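PDB 4AZI: beta-n-acetylhexosaminidase from Streptococcus pneumoniae, which probably releases terminal beta-linked N-acetylglucosamine from glycans by hydrolysis, as one of the two tandem family 20 catalytic modules of the pneumococcal exo-glycosidase StrH. Local coordinates for residues Q192-L197 with F227-Y232; Y233-D238 with P262-S267. The protein carries 2 engineered substitutions. One frame throughout, in Å; residues are numbered along the deposited sequence.

How the contacts relate
Both contacts lie on the catalytic domain's eight-stranded TIM barrel, with centres about 12 Å apart, and both use the long connection between strands 223-227 and 246-249. Contact 1 sets the first part of that connection against helix 193-199, which precedes strand 223-227; contact 2 sets the next part against helix 262-267, which follows strand 246-249. They come in series along the chain, yet they touch: Tyr233 packs on Trp194, and Tyr232 packs on Tyr264 and Asp237. Successive parts of one loop are thus packed against two helices from different barrel connections. Contact 1 reaches the inhibitor pocket through Phe227, whereas contact 2 is a surface contact.

Contact 1: Q192-L197 with F227-Y232; sequences QGWYYL and FNDGFY. With OAN (O-(2-acetamido-2-deoxy D-glucopyranosylidene) amino-N-phenylcarbamate), chain C.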
# COMPACT_ATOMS: atom_id res chain seq x y z
N GLN A 192 14.65 17.36 -2.74
CA GLN A 192 14.56 18.35 -1.66
C GLN A 192 13.20 19.03 -1.69
O GLN A 192 13.07 20.20 -1.33
CB GLN A 192 15.67 19.40 -1.78
CG GLN A 192 17.07 18.81 -1.92
CD GLN A 192 18.09 19.88 -2.26
OE1 GLN A 192 18.50 20.02 -3.42
NE2 GLN A 192 18.48 20.67 -1.26
N GLY A 193 12.17 18.28 -2.11
CA GLY A 193 10.82 18.81 -2.29
C GLY A 193 10.28 19.66 -1.16
O GLY A 193 9.74 20.73 -1.40
N TRP A 194 10.43 19.20 0.07
CA TRP A 194 9.87 19.89 1.25
C TRP A 194 10.56 21.19 1.54
O TRP A 194 9.92 22.19 1.88
CB TRP A 194 9.86 18.96 2.46
CG TRP A 194 9.31 17.61 2.07
CD1 TRP A 194 10.00 16.40 1.95
CD2 TRP A 194 7.95 17.31 1.64
NE1 TRP A 194 9.16 15.40 1.51
CE2 TRP A 194 7.92 15.88 1.31
CE3 TRP A 194 6.78 18.06 1.52
CZ2 TRP A 194 6.76 15.25 0.89
CZ3 TRP A 194 5.62 17.41 1.09
CH2 TRP A 194 5.62 16.04 0.77
N TYR A 195 11.89 21.18 1.42
CA TYR A 195 12.68 22.40 1.50
C TYR A 195 12.20 23.43 0.46
O TYR A 195 12.05 24.60 0.78
CB TYR A 195 14.17 22.08 1.37
CG TYR A 195 15.09 23.28 1.51
CD1 TYR A 195 15.16 24.00 2.70
CD2 TYR A 195 15.89 23.69 0.45
CE1 TYR A 195 16.00 25.11 2.83
CE2 TYR A 195 16.72 24.79 0.56
CZ TYR A 195 16.77 25.50 1.75
OH TYR A 195 17.61 26.58 1.84
N TYR A 196 11.90 22.99 -0.76
CA TYR A 196 11.42 23.91 -1.82
C TYR A 196 10.02 24.47 -1.54
O TYR A 196 9.78 25.66 -1.75
CB TYR A 196 11.45 23.26 -3.20
CG TYR A 196 12.81 23.27 -3.88
CD1 TYR A 196 13.90 22.59 -3.32
CD2 TYR A 196 12.98 23.91 -5.10
CE1 TYR A 196 15.13 22.59 -3.96
CE2 TYR A 196 14.21 23.90 -5.75
CZ TYR A 196 15.28 23.24 -5.17
OH TYR A 196 16.51 23.22 -5.80
N LEU A 197 9.12 23.62 -1.05
CA LEU A 197 7.80 24.08 -0.60
C LEU A 197 7.89 25.17 0.46
O LEU A 197 7.23 26.20 0.33
CB LEU A 197 6.95 22.92 -0.08
CG LEU A 197 6.30 21.96 -1.08
CD1 LEU A 197 5.54 20.89 -0.31
CD2 LEU A 197 5.35 22.70 -2.03
N PHE A 227 2.17 8.33 3.40
CA PHE A 227 3.57 8.16 3.77
C PHE A 227 3.99 9.31 4.68
O PHE A 227 3.37 10.37 4.68
CB PHE A 227 4.47 8.05 2.55
CG PHE A 227 4.21 6.84 1.72
CD1 PHE A 227 4.41 5.57 2.25
CD2 PHE A 227 3.75 6.96 0.42
CE1 PHE A 227 4.15 4.44 1.49
CE2 PHE A 227 3.50 5.84 -0.34
CZ PHE A 227 3.69 4.58 0.20
N ASN A 228 5.04 9.10 5.45
CA ASN A 228 5.39 10.05 6.51
C ASN A 228 6.03 11.35 6.04
O ASN A 228 5.96 12.35 6.75
CB ASN A 228 6.28 9.38 7.56
CG ASN A 228 7.59 8.89 6.98
OD1 ASN A 228 7.64 7.84 6.34
ND2 ASN A 228 8.65 9.64 7.20
N ASP A 229 6.62 11.35 4.84
CA ASP A 229 7.48 12.45 4.35
C ASP A 229 6.97 13.87 4.63
O ASP A 229 7.67 14.70 5.19
CB ASP A 229 7.72 12.35 2.83
CG ASP A 229 8.20 10.98 2.39
OD1 ASP A 229 7.65 9.96 2.85
OD2 ASP A 229 9.12 10.94 1.56
N GLY A 230 5.73 14.13 4.22
CA GLY A 230 5.23 15.50 4.19
C GLY A 230 4.70 15.99 5.51
O GLY A 230 4.33 17.15 5.62
N PHE A 231 4.66 15.12 6.52
CA PHE A 231 4.01 15.45 7.79
C PHE A 231 4.97 16.04 8.81
O PHE A 231 5.95 15.40 9.21
CB PHE A 231 3.29 14.22 8.36
CG PHE A 231 2.03 13.85 7.61
CD1 PHE A 231 2.11 13.19 6.38
CD2 PHE A 231 0.78 14.15 8.13
CE1 PHE A 231 0.95 12.86 5.68
CE2 PHE A 231 -0.38 13.81 7.44
CZ PHE A 231 -0.30 13.16 6.22
N TYR A 232 4.67 17.26 9.25
CA TYR A 232 5.48 17.98 10.22
C TYR A 232 6.96 17.94 9.87
O TYR A 232 7.78 17.51 10.67
CB TYR A 232 5.21 17.47 11.64
CG TYR A 232 3.80 17.80 12.06
CD1 TYR A 232 3.52 19.01 12.69
CD2 TYR A 232 2.74 16.93 11.80
CE1 TYR A 232 2.23 19.34 13.06
CE2 TYR A 232 1.45 17.25 12.17
CZ TYR A 232 1.21 18.45 12.80
OH TYR A 232 -0.06 18.79 13.17
CAH OAN C . 7.54 5.99 0.12
CAG OAN C . 8.66 5.39 -0.75
OAN OAN C . 9.24 4.38 -0.41
NAI OAN C . 8.92 6.07 -1.88
CAB OAN C . 9.94 5.68 -2.87
CAC OAN C . 9.35 4.64 -3.83
OAJ OAN C . 8.59 5.30 -4.85
CAD OAN C . 10.45 3.79 -4.47
OAK OAN C . 9.82 2.88 -5.35
CAE OAN C . 11.20 3.02 -3.37
CAF OAN C . 12.37 2.17 -3.88
OAM OAN C . 13.39 3.00 -4.42
OAL OAN C . 11.71 3.89 -2.32
CAA OAN C . 11.24 5.17 -2.22
NAY OAN C . 11.96 6.00 -1.49
OAQ OAN C . 13.10 5.49 -0.95
CAP OAN C . 14.11 6.39 -0.80
OAR OAN C . 15.16 6.05 -0.25
NAO OAN C . 13.90 7.63 -1.29
CAS OAN C . 14.75 8.66 -1.20
CAT OAN C . 14.27 9.86 -0.69
CAU OAN C . 15.11 10.97 -0.58
CAV OAN C . 16.44 10.88 -0.98
CAW OAN C . 16.93 9.67 -1.50
CAX OAN C . 16.09 8.56 -1.61
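Trp194 lies flat against the backbone at Asp229 and Gly230 in a buried glycine-tryptophan CH-pi contact of the TIM barrel. Trp194 comes from helix 193-199, in the connection after strand 176-180; Asp229 and Gly230 form the bend that leaves strand 223-227. The CA of Gly230 sits 3.6 Å from the centroid of the indole's six-membered ring and only 15° off its normal, so the glycine carbon lies over the aromatic face. With no side chain on that carbon, Gly230 CA approaches Trp194 CH2 to 3.5 Å. The type I turn from Asn228 to Phe231, closed by Phe231 N bonded to Asn228 O (3.1 Å), presents the glycine in this way. Toward the pyrrole end, the CB of Asp229 rests 3.6 Å from Trp194 NE1. The indole and the aspartate cross at about a right angle, their planes 56° apart. With CG beside the backbone N and anti to the carbonyl carbon (chi1 -47°), the Trp194 indole is laid across Gly230.

The polar groups here find partners beyond the two segments. Trp194 NE1 and Asp229 OD2 both bond to the hydroxyl of Tyr257, while Asp229 OD1 takes Trp250 NE1; two bonds thus hold the buried carboxylate. Tyr257 and Trp250 belong to the inhibitor pocket, which makes Trp194 and Asp229 second-shell residues that probably help to position its wall. The segment 227-232 also reaches the pocket directly, at the end of its barrel strand. There the acetamido methyl of the bound carbamate inhibitor, CAH, lies over the centre of the Phe227 ring, 3.7 Å above its plane and 3.8 Å from Phe227 CG.

Contact 2: Y233-D238 with P262-S267; sequences YEDKDD and PQYLAS
The backbones of Asp235 and Tyr264 approach to 6.3 Å between their CA atoms, where an irregular loop passes a short helix. This is surface packing that joins the loop after strand 223-227 of the TIM barrel to the helix after strand 246-249. Glu234 and Asp235 both have left-handed helical backbone angles, and a weak bond from Lys236 N to Tyr233 O (3.3 Å) spans this bend. Residues 262-267 are helical, with Ala266 N bonded to Pro262 O and Ser267 N to Gln263 O.

With CG anti to the backbone N (chi1 -170°), Tyr264 extends its ring from the helix toward the loop and carries the contact. Asp235 lies over one face: its CA is above the ring centre, and its CB makes a CH-pi contact 3.8 Å from the centroid. The two side chains run antiparallel, carboxylate and ring planes only 18° apart. Asp235 OD1 therefore reaches back to the root of the tyrosine, 3.3 Å from Tyr264 CB. That oxygen also accepts a hydrogen bond from Ser261 N, which ties the loop to the residue just ahead of the helix. Toward the phenol end, the Asp235 carbonyl oxygen lies 3.3 Å from Tyr264 CZ, and Asp237 CB meets Tyr264 OH at 3.4 Å. Asp237 comes across the phenol at about a right angle, and its OD2 forms a salt bridge with Lys268.

Tyr232, just ahead of the loop segment, packs on Tyr264 and Leu265. On the barrel side of the helix, Pro262 and Leu265 rest on Tyr249 of strand 246-249, while Leu265 and Ala266 meet Phe272 of strand 271-282.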
# COMPACT_ATOMS: atom_id res chain seq x y z
N TYR A 233 7.28 18.38 8.66
CA TYR A 233 8.65 18.34 8.16
C TYR A 233 9.57 19.05 9.15
O TYR A 233 9.20 20.09 9.71
CB TYR A 233 8.74 18.98 6.78
CG TYR A 233 10.11 18.91 6.14
CD1 TYR A 233 10.61 17.71 5.61
CD2 TYR A 233 10.91 20.05 6.04
CE1 TYR A 233 11.86 17.66 5.01
CE2 TYR A 233 12.17 20.00 5.45
CZ TYR A 233 12.64 18.81 4.94
OH TYR A 233 13.88 18.78 4.36
N GLU A 234 10.73 18.44 9.39
CA GLU A 234 11.77 18.96 10.30
C GLU A 234 11.29 19.25 11.74
O GLU A 234 11.78 20.17 12.40
CB GLU A 234 12.50 20.16 9.67
CG GLU A 234 14.02 20.11 9.86
CD GLU A 234 14.77 21.19 9.10
OE1 GLU A 234 14.28 21.67 8.06
OE2 GLU A 234 15.88 21.55 9.54
N ASP A 235 10.35 18.42 12.22
CA ASP A 235 9.77 18.51 13.58
C ASP A 235 9.20 19.89 13.92
O ASP A 235 9.26 20.31 15.07
CB ASP A 235 10.79 18.09 14.67
CG ASP A 235 11.36 16.70 14.47
OD1 ASP A 235 10.72 15.85 13.79
OD2 ASP A 235 12.46 16.45 15.02
N LYS A 236 8.66 20.60 12.93
CA LYS A 236 8.08 21.93 13.12
C LYS A 236 6.57 21.84 13.03
O LYS A 236 6.04 20.99 12.31
CB LYS A 236 8.60 22.91 12.05
CG LYS A 236 10.12 23.08 11.99
CD LYS A 236 10.65 24.03 13.06
CE LYS A 236 12.12 24.38 12.83
NZ LYS A 236 12.71 25.27 13.88
N ASP A 237 5.85 22.70 13.74
CA ASP A 237 4.39 22.58 13.76
C ASP A 237 3.64 23.90 13.54
O ASP A 237 2.54 24.08 14.05
CB ASP A 237 3.93 21.88 15.04
CG ASP A 237 4.12 22.74 16.28
OD1 ASP A 237 4.84 23.75 16.20
OD2 ASP A 237 3.55 22.39 17.33
N ASP A 238 4.23 24.82 12.77
CA ASP A 238 3.53 26.06 12.43
C ASP A 238 2.53 25.81 11.30
O ASP A 238 1.70 26.67 11.01
CB ASP A 238 4.51 27.19 12.10
CG ASP A 238 5.52 26.81 11.02
OD1 ASP A 238 5.17 26.88 9.83
OD2 ASP A 238 6.66 26.45 11.37
N PRO A 262 9.89 9.57 14.06
CA PRO A 262 8.74 8.82 14.56
C PRO A 262 8.38 9.27 15.97
O PRO A 262 7.19 9.33 16.31
CB PRO A 262 9.22 7.36 14.56
CG PRO A 262 10.44 7.33 13.73
CD PRO A 262 11.05 8.69 13.80
N GLN A 263 9.39 9.58 16.79
CA GLN A 263 9.17 10.14 18.13
C GLN A 263 8.30 11.40 18.05
O GLN A 263 7.30 11.52 18.78
CB GLN A 263 10.49 10.49 18.84
CG GLN A 263 11.36 9.31 19.24
CD GLN A 263 12.52 9.07 18.28
OE1 GLN A 263 12.39 9.26 17.07
NE2 GLN A 263 13.67 8.68 18.82
N TYR A 264 8.68 12.33 17.18
CA TYR A 264 7.94 13.58 17.02
C TYR A 264 6.49 13.37 16.57
O TYR A 264 5.58 13.99 17.11
CB TYR A 264 8.65 14.55 16.07
CG TYR A 264 8.00 15.92 16.09
CD1 TYR A 264 8.35 16.86 17.05
CD2 TYR A 264 7.00 16.26 15.17
CE1 TYR A 264 7.76 18.11 17.09
CE2 TYR A 264 6.41 17.51 15.20
CZ TYR A 264 6.78 18.43 16.17
OH TYR A 264 6.20 19.66 16.21
N LEU A 265 6.28 12.53 15.56
CA LEU A 265 4.93 12.22 15.08
C LEU A 265 4.07 11.50 16.12
O LEU A 265 2.89 11.83 16.26
CB LEU A 265 4.96 11.45 13.75
CG LEU A 265 5.57 12.18 12.55
CD1 LEU A 265 5.60 11.23 11.35
CD2 LEU A 265 4.79 13.44 12.22
N ALA A 266 4.65 10.55 16.85
CA ALA A 266 3.95 9.90 17.97
C ALA A 266 3.45 10.93 18.98
O ALA A 266 2.31 10.84 19.47
CB ALA A 266 4.83 8.87 18.65
N SER A 267 4.32 11.91 19.26
CA SER A 267 4.02 13.00 20.18
C SER A 267 2.79 13.82 19.74
O SER A 267 2.04 14.33 20.57
CB SER A 267 5.25 13.90 20.40
OG SER A 267 5.45 14.82 19.34